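Local coordinates for protein nadb-ler3 (Gallus gallus, PDB 3WXB) that reduces carbonyl compounds with NAD(P)H as a short-chain dehydrogenase/reductase, and is found in chicken fatty liver, at residues L167-T180 with Y216-P228. Residues are numbered along the deposited sequence; the frame is centred on the assembly and turned at random.
Sequences LSCSKAAIINISST and YREHGIFCVALHP. With NDP (NADPH dihydro-nicotinamide-adenine-dinucleotide phosphate), chain C; EDO (1,2-ethanediol), chain D.
T180 and H227 meet where two neighbouring parallel strands run out beside the cofactor. The threonine lies over one face of the imidazole, its CG2 4.0 Å from the ring centroid in a CH-pi contact and OG1 3.2 Å above the ring plane near the rim. With CG anti to the backbone N (chi1 175°), H227 carries its ring out beside S179 and T180, where CE1 comes 3.8 Å from NDP C5N, obliquely to the imidazole. The ring of P228 packs its CG 3.4 Å from NDP C6N. S179 OG hydrogen-bonds O2 of an ethanediol (2.5 Å), which also bonds the cofactor-binding Y198. With an alanine here in place of H227, the T180 methyl is likely to lose the ring beneath it and a gap to open beside the nicotinamide.

Behind this end, strands 173-177 and 222-227 are joined by six backbone hydrogen bonds, from F222 N to A172 O through S178 N to L226 O, the latter 2.8 Å long. On one side of the sheet I175 CD1 lies alongside V224 CG1 at 3.6 Å, both side chains pointing the same way; further back, C169 SG sits obliquely to the F222 ring, 3.6 Å from CE2, and L167 CB and A173 CB meet the ring's edge. On the other side I174 CD1 abuts Y216 CE2. One water bridges the entry loops, accepting from S168 N.

The two strands are neighbours in the parallel Rossmann-fold sheet, between 112-115 and 269-271, joined by a crossover through helix 196-216, which supplies N206 to S178 OG and T209 to N176 ND2. K202 NZ bonds I177 O, and S179 is set beside Y198 and the nicotinamide, as expected of the catalytic serine in the SDR Ser-Tyr-Lys arrangement.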
loop_
_atom_site.group_PDB
_atom_site.type_symbol
_atom_site.label_atom_id
_atom_site.label_comp_id
_atom_site.label_asym_id
_atom_site.label_seq_id
_atom_site.Cartn_x
_atom_site.Cartn_y
_atom_site.Cartn_z
ATOM N N LEU A 167 -2.827 -20.012 17.541
ATOM C CA LEU A 167 -2.307 -18.673 17.368
ATOM C C LEU A 167 -3.272 -17.850 18.184
ATOM O O LEU A 167 -4.459 -18.202 18.259
ATOM C CB LEU A 167 -2.390 -18.301 15.870
ATOM C CG LEU A 167 -1.207 -18.371 14.904
ATOM C CD1 LEU A 167 -0.051 -19.263 15.273
ATOM C CD2 LEU A 167 -1.582 -18.540 13.441
ATOM N N SER A 168 -2.788 -16.813 18.861
ATOM C CA SER A 168 -3.709 -15.850 19.534
ATOM C C SER A 168 -2.988 -14.536 19.922
ATOM O O SER A 168 -1.792 -14.455 19.877
ATOM C CB SER A 168 -4.287 -16.472 20.817
ATOM O OG SER A 168 -3.314 -16.428 21.832
ATOM N N CYS A 169 -3.723 -13.541 20.362
ATOM C CA CYS A 169 -3.077 -12.321 20.762
ATOM C C CYS A 169 -2.503 -12.421 22.174
ATOM O O CYS A 169 -1.842 -11.494 22.631
ATOM C CB CYS A 169 -4.049 -11.164 20.614
ATOM S SG CYS A 169 -4.454 -10.967 18.893
ATOM N N SER A 170 -2.741 -13.543 22.866
ATOM C CA SER A 170 -2.162 -13.748 24.203
ATOM C C SER A 170 -0.822 -14.474 24.035
ATOM O O SER A 170 0.046 -14.386 24.897
ATOM C CB SER A 170 -3.097 -14.561 25.124
ATOM O OG SER A 170 -4.228 -13.799 25.547
ATOM N N LYS A 171 -0.635 -15.158 22.920
ATOM C CA LYS A 171 0.590 -15.934 22.666
ATOM C C LYS A 171 1.728 -15.089 21.998
ATOM O O LYS A 171 2.721 -14.712 22.638
ATOM C CB LYS A 171 0.217 -17.197 21.886
ATOM C CG LYS A 171 1.419 -18.048 21.313
ATOM C CD LYS A 171 0.928 -19.298 20.564
ATOM C CE LYS A 171 2.129 -20.070 20.071
ATOM N NZ LYS A 171 1.767 -21.402 19.493
ATOM N N ALA A 172 1.603 -14.788 20.703
ATOM C CA ALA A 172 2.593 -13.942 20.038
ATOM C C ALA A 172 1.846 -13.337 18.877
ATOM O O ALA A 172 1.350 -14.091 18.024
ATOM C CB ALA A 172 3.757 -14.768 19.512
ATOM N N ALA A 173 1.739 -12.013 18.841
ATOM C CA ALA A 173 0.888 -11.329 17.812
ATOM C C ALA A 173 1.510 -9.978 17.372
ATOM O O ALA A 173 2.095 -9.294 18.202
ATOM C CB ALA A 173 -0.518 -11.043 18.357
ATOM N N ILE A 174 1.321 -9.613 16.123
ATOM C CA ILE A 174 1.584 -8.295 15.599
ATOM C C ILE A 174 0.245 -7.683 15.222
ATOM O O ILE A 174 -0.503 -8.245 14.492
ATOM C CB ILE A 174 2.513 -8.347 14.373
ATOM C CG1 ILE A 174 3.886 -8.874 14.742
ATOM C CG2 ILE A 174 2.604 -7.001 13.711
ATOM C CD1 ILE A 174 4.632 -9.423 13.635
ATOM N N ILE A 175 -0.029 -6.535 15.768
ATOM C CA ILE A 175 -1.220 -5.821 15.509
ATOM C C ILE A 175 -0.864 -4.549 14.716
ATOM O O ILE A 175 -0.178 -3.716 15.197
ATOM C CB ILE A 175 -1.938 -5.408 16.808
ATOM C CG1 ILE A 175 -2.036 -6.571 17.774
ATOM C CG2 ILE A 175 -3.264 -4.776 16.533
ATOM C CD1 ILE A 175 -2.445 -7.842 17.104
ATOM N N ASN A 176 -1.351 -4.439 13.503
ATOM C CA ASN A 176 -1.170 -3.235 12.713
ATOM C C ASN A 176 -2.383 -2.334 12.689
ATOM O O ASN A 176 -3.396 -2.731 12.195
ATOM C CB ASN A 176 -0.709 -3.596 11.325
ATOM C CG ASN A 176 0.618 -4.216 11.330
ATOM O OD1 ASN A 176 1.439 -3.842 12.086
ATOM N ND2 ASN A 176 0.811 -5.200 10.524
ATOM N N ILE A 177 -2.272 -1.121 13.233
ATOM C CA ILE A 177 -3.439 -0.245 13.270
ATOM C C ILE A 177 -3.583 0.430 11.882
ATOM O O ILE A 177 -2.803 1.359 11.546
ATOM C CB ILE A 177 -3.351 0.817 14.369
ATOM C CG1 ILE A 177 -3.033 0.167 15.723
ATOM C CG2 ILE A 177 -4.672 1.669 14.395
ATOM C CD1 ILE A 177 -4.166 -0.872 16.199
ATOM N N SER A 178 -4.608 0.033 11.132
ATOM C CA SER A 178 -4.757 0.431 9.754
ATOM C C SER A 178 -5.977 1.330 9.691
ATOM O O SER A 178 -6.340 1.920 10.704
ATOM C CB SER A 178 -4.910 -0.822 8.894
ATOM O OG SER A 178 -4.868 -0.547 7.499
ATOM N N SER A 179 -6.660 1.390 8.560
ATOM C CA SER A 179 -7.801 2.287 8.401
ATOM C C SER A 179 -8.632 1.814 7.225
ATOM O O SER A 179 -8.081 1.367 6.216
ATOM C CB SER A 179 -7.344 3.725 8.064
ATOM O OG SER A 179 -8.499 4.531 7.997
ATOM N N THR A 180 -9.941 1.952 7.314
ATOM C CA THR A 180 -10.819 1.712 6.161
ATOM C C THR A 180 -10.676 2.853 5.149
ATOM O O THR A 180 -11.139 2.726 4.009
ATOM C CB THR A 180 -12.337 1.571 6.551
ATOM O OG1 THR A 180 -12.715 2.643 7.414
ATOM C CG2 THR A 180 -12.612 0.257 7.267
ATOM N N TYR A 216 4.878 -15.588 8.822
ATOM C CA TYR A 216 5.211 -15.794 10.220
ATOM C C TYR A 216 4.375 -16.929 10.889
ATOM O O TYR A 216 4.607 -17.246 12.070
ATOM C CB TYR A 216 5.024 -14.501 11.043
ATOM C CG TYR A 216 5.943 -13.336 10.707
ATOM C CD1 TYR A 216 7.219 -13.540 10.137
ATOM C CD2 TYR A 216 5.569 -12.020 11.058
ATOM C CE1 TYR A 216 8.079 -12.435 9.881
ATOM C CE2 TYR A 216 6.413 -10.926 10.818
ATOM C CZ TYR A 216 7.646 -11.136 10.221
ATOM O OH TYR A 216 8.455 -10.046 9.992
ATOM N N ARG A 217 3.402 -17.508 10.178
ATOM C CA ARG A 217 2.503 -18.532 10.749
ATOM C C ARG A 217 3.331 -19.743 11.250
ATOM O O ARG A 217 3.096 -20.258 12.346
ATOM C CB ARG A 217 1.474 -19.016 9.705
ATOM C CG ARG A 217 0.580 -20.190 10.172
ATOM C CD ARG A 217 -0.396 -20.631 9.085
ATOM N NE ARG A 217 -1.786 -20.406 9.499
ATOM C CZ ARG A 217 -2.589 -19.416 9.077
ATOM N NH1 ARG A 217 -2.175 -18.509 8.170
ATOM N NH2 ARG A 217 -3.835 -19.341 9.572
ATOM N N GLU A 218 4.327 -20.145 10.458
ATOM C CA GLU A 218 5.167 -21.291 10.801
ATOM C C GLU A 218 5.909 -21.035 12.141
ATOM O O GLU A 218 6.292 -21.986 12.839
ATOM C CB GLU A 218 6.151 -21.601 9.669
ATOM C CG GLU A 218 7.243 -20.557 9.500
ATOM C CD GLU A 218 7.853 -20.554 8.100
ATOM O OE1 GLU A 218 9.056 -20.852 8.009
ATOM O OE2 GLU A 218 7.142 -20.247 7.108
ATOM N N HIS A 219 6.071 -19.758 12.502
ATOM C CA HIS A 219 6.728 -19.385 13.733
ATOM C C HIS A 219 5.831 -19.320 14.974
ATOM O O HIS A 219 6.335 -19.041 16.069
ATOM C CB HIS A 219 7.400 -18.041 13.546
ATOM C CG HIS A 219 8.531 -18.065 12.556
ATOM N ND1 HIS A 219 8.789 -17.013 11.693
ATOM C CD2 HIS A 219 9.494 -18.988 12.328
ATOM C CE1 HIS A 219 9.860 -17.295 10.967
ATOM N NE2 HIS A 219 10.299 -18.493 11.324
ATOM N N GLY A 220 4.525 -19.504 14.791
ATOM C CA GLY A 220 3.545 -19.328 15.863
ATOM C C GLY A 220 3.121 -17.872 16.141
ATOM O O GLY A 220 2.636 -17.570 17.221
ATOM N N ILE A 221 3.259 -16.989 15.157
ATOM C CA ILE A 221 2.933 -15.561 15.346
ATOM C C ILE A 221 1.654 -15.158 14.607
ATOM O O ILE A 221 1.539 -15.392 13.404
ATOM C CB ILE A 221 4.116 -14.696 14.854
ATOM C CG1 ILE A 221 5.317 -15.048 15.724
ATOM C CG2 ILE A 221 3.707 -13.190 14.940
ATOM C CD1 ILE A 221 6.613 -14.437 15.277
ATOM N N PHE A 222 0.703 -14.588 15.325
ATOM C CA PHE A 222 -0.569 -14.157 14.787
ATOM C C PHE A 222 -0.412 -12.716 14.269
ATOM O O PHE A 222 0.314 -11.943 14.879
ATOM C CB PHE A 222 -1.571 -14.164 15.944
ATOM C CG PHE A 222 -2.923 -13.701 15.564
ATOM C CD1 PHE A 222 -3.825 -14.553 14.971
ATOM C CD2 PHE A 222 -3.281 -12.397 15.749
ATOM C CE1 PHE A 222 -5.107 -14.082 14.609
ATOM C CE2 PHE A 222 -4.562 -11.915 15.378
ATOM C CZ PHE A 222 -5.480 -12.774 14.813
ATOM N N CYS A 223 -1.074 -12.362 13.161
ATOM C CA CYS A 223 -1.027 -10.977 12.633
ATOM C C CYS A 223 -2.405 -10.516 12.234
ATOM O O CYS A 223 -3.213 -11.325 11.728
ATOM C CB CYS A 223 -0.111 -10.888 11.406
ATOM S SG CYS A 223 1.514 -11.489 11.660
ATOM N N VAL A 224 -2.720 -9.241 12.439
ATOM C CA VAL A 224 -4.052 -8.754 12.090
ATOM C C VAL A 224 -3.974 -7.231 11.868
ATOM O O VAL A 224 -3.110 -6.603 12.466
ATOM C CB VAL A 224 -5.107 -9.044 13.178
ATOM C CG1 VAL A 224 -4.865 -8.226 14.487
ATOM C CG2 VAL A 224 -6.515 -8.795 12.636
ATOM N N ALA A 225 -4.844 -6.688 11.019
ATOM C CA ALA A 225 -4.934 -5.236 10.764
ATOM C C ALA A 225 -6.236 -4.812 11.406
ATOM O O ALA A 225 -7.259 -5.485 11.158
ATOM C CB ALA A 225 -5.031 -4.990 9.232
ATOM N N LEU A 226 -6.248 -3.730 12.188
ATOM C CA LEU A 226 -7.481 -3.197 12.775
ATOM C C LEU A 226 -7.817 -1.784 12.321
ATOM O O LEU A 226 -6.934 -0.902 12.264
ATOM C CB LEU A 226 -7.352 -3.126 14.311
ATOM C CG LEU A 226 -7.090 -4.442 15.060
ATOM C CD1 LEU A 226 -7.077 -4.237 16.572
ATOM C CD2 LEU A 226 -8.101 -5.470 14.647
ATOM N N HIS A 227 -9.070 -1.551 12.026
ATOM C CA HIS A 227 -9.565 -0.208 11.881
ATOM C C HIS A 227 -10.160 0.210 13.211
ATOM O O HIS A 227 -11.072 -0.476 13.699
ATOM C CB HIS A 227 -10.659 -0.177 10.800
ATOM C CG HIS A 227 -11.316 1.158 10.669
ATOM N ND1 HIS A 227 -10.581 2.314 10.440
ATOM C CD2 HIS A 227 -12.609 1.543 10.790
ATOM C CE1 HIS A 227 -11.408 3.349 10.423
ATOM N NE2 HIS A 227 -12.640 2.911 10.626
ATOM N N PRO A 228 -9.666 1.323 13.819
ATOM C CA PRO A 228 -10.022 1.779 15.169
ATOM C C PRO A 228 -11.274 2.573 15.173
ATOM O O PRO A 228 -11.748 2.952 16.220
ATOM C CB PRO A 228 -8.820 2.631 15.585
ATOM C CG PRO A 228 -8.324 3.179 14.270
ATOM C CD PRO A 228 -8.518 2.114 13.258
HETATM P PA NDP C . -2.365 10.970 16.452
HETATM O O1A NDP C . -1.976 11.900 15.350
HETATM O O2A NDP C . -3.218 11.482 17.448
HETATM O O5B NDP C . -1.170 10.397 17.142
HETATM C C5B NDP C . -0.027 10.006 16.328
HETATM C C4B NDP C . 0.916 9.267 17.212
HETATM O O4B NDP C . 2.000 8.566 16.387
HETATM C C3B NDP C . 1.703 10.195 18.168
HETATM O O3B NDP C . 2.097 9.331 19.315
HETATM C C2B NDP C . 2.960 10.507 17.339
HETATM O O2B NDP C . 4.086 10.959 18.123
HETATM C C1B NDP C . 3.278 9.110 16.737
HETATM N N9A NDP C . 4.185 9.272 15.478
HETATM C C8A NDP C . 3.942 9.875 14.289
HETATM N N7A NDP C . 5.053 9.780 13.532
HETATM C C5A NDP C . 6.016 9.258 14.274
HETATM C C6A NDP C . 7.300 8.960 14.009
HETATM N N6A NDP C . 7.805 9.272 12.802
HETATM N N1A NDP C . 8.057 8.350 14.936
HETATM C C2A NDP C . 7.517 7.986 16.143
HETATM N N3A NDP C . 6.196 8.321 16.411
HETATM C C4A NDP C . 5.472 8.904 15.461
HETATM O O3 NDP C . -3.012 9.703 15.632
HETATM P PN NDP C . -4.119 8.696 16.244
HETATM O O1N NDP C . -5.429 9.177 15.823
HETATM O O2N NDP C . -3.830 8.380 17.655
HETATM O O5D NDP C . -3.746 7.435 15.279
HETATM C C5D NDP C . -2.994 6.276 15.691
HETATM C C4D NDP C . -3.131 5.210 14.593
HETATM O O4D NDP C . -4.508 4.972 14.345
HETATM C C3D NDP C . -2.563 5.791 13.265
HETATM O O3D NDP C . -1.858 4.712 12.661
HETATM C C2D NDP C . -3.743 6.168 12.465
HETATM O O2D NDP C . -3.482 6.100 11.065
HETATM C C1D NDP C . -4.757 5.137 12.901
HETATM N N1N NDP C . -6.145 5.598 12.638
HETATM C C2N NDP C . -6.707 6.720 13.265
HETATM C C3N NDP C . -8.022 7.104 12.979
HETATM C C7N NDP C . -8.650 8.185 13.624
HETATM O O7N NDP C . -9.800 8.491 13.302
HETATM N N7N NDP C . -7.989 8.767 14.673
HETATM C C4N NDP C . -8.769 6.394 12.017
HETATM C C5N NDP C . -8.239 5.277 11.359
HETATM C C6N NDP C . -6.920 4.878 11.632
HETATM P P2B NDP C . 4.343 12.576 18.350
HETATM O O1X NDP C . 5.790 12.469 18.590
HETATM O O2X NDP C . 3.424 12.872 19.459
HETATM O O3X NDP C . 3.996 13.195 17.043
HETATM C C1 EDO D . -8.461 9.080 9.519
HETATM O O1 EDO D . -8.768 10.225 8.664
HETATM C C2 EDO D . -9.278 7.880 9.021
HETATM O O2 EDO D . -8.214 6.906 8.824
HETATM O O HOH W 1 0.166 -16.588 18.334
#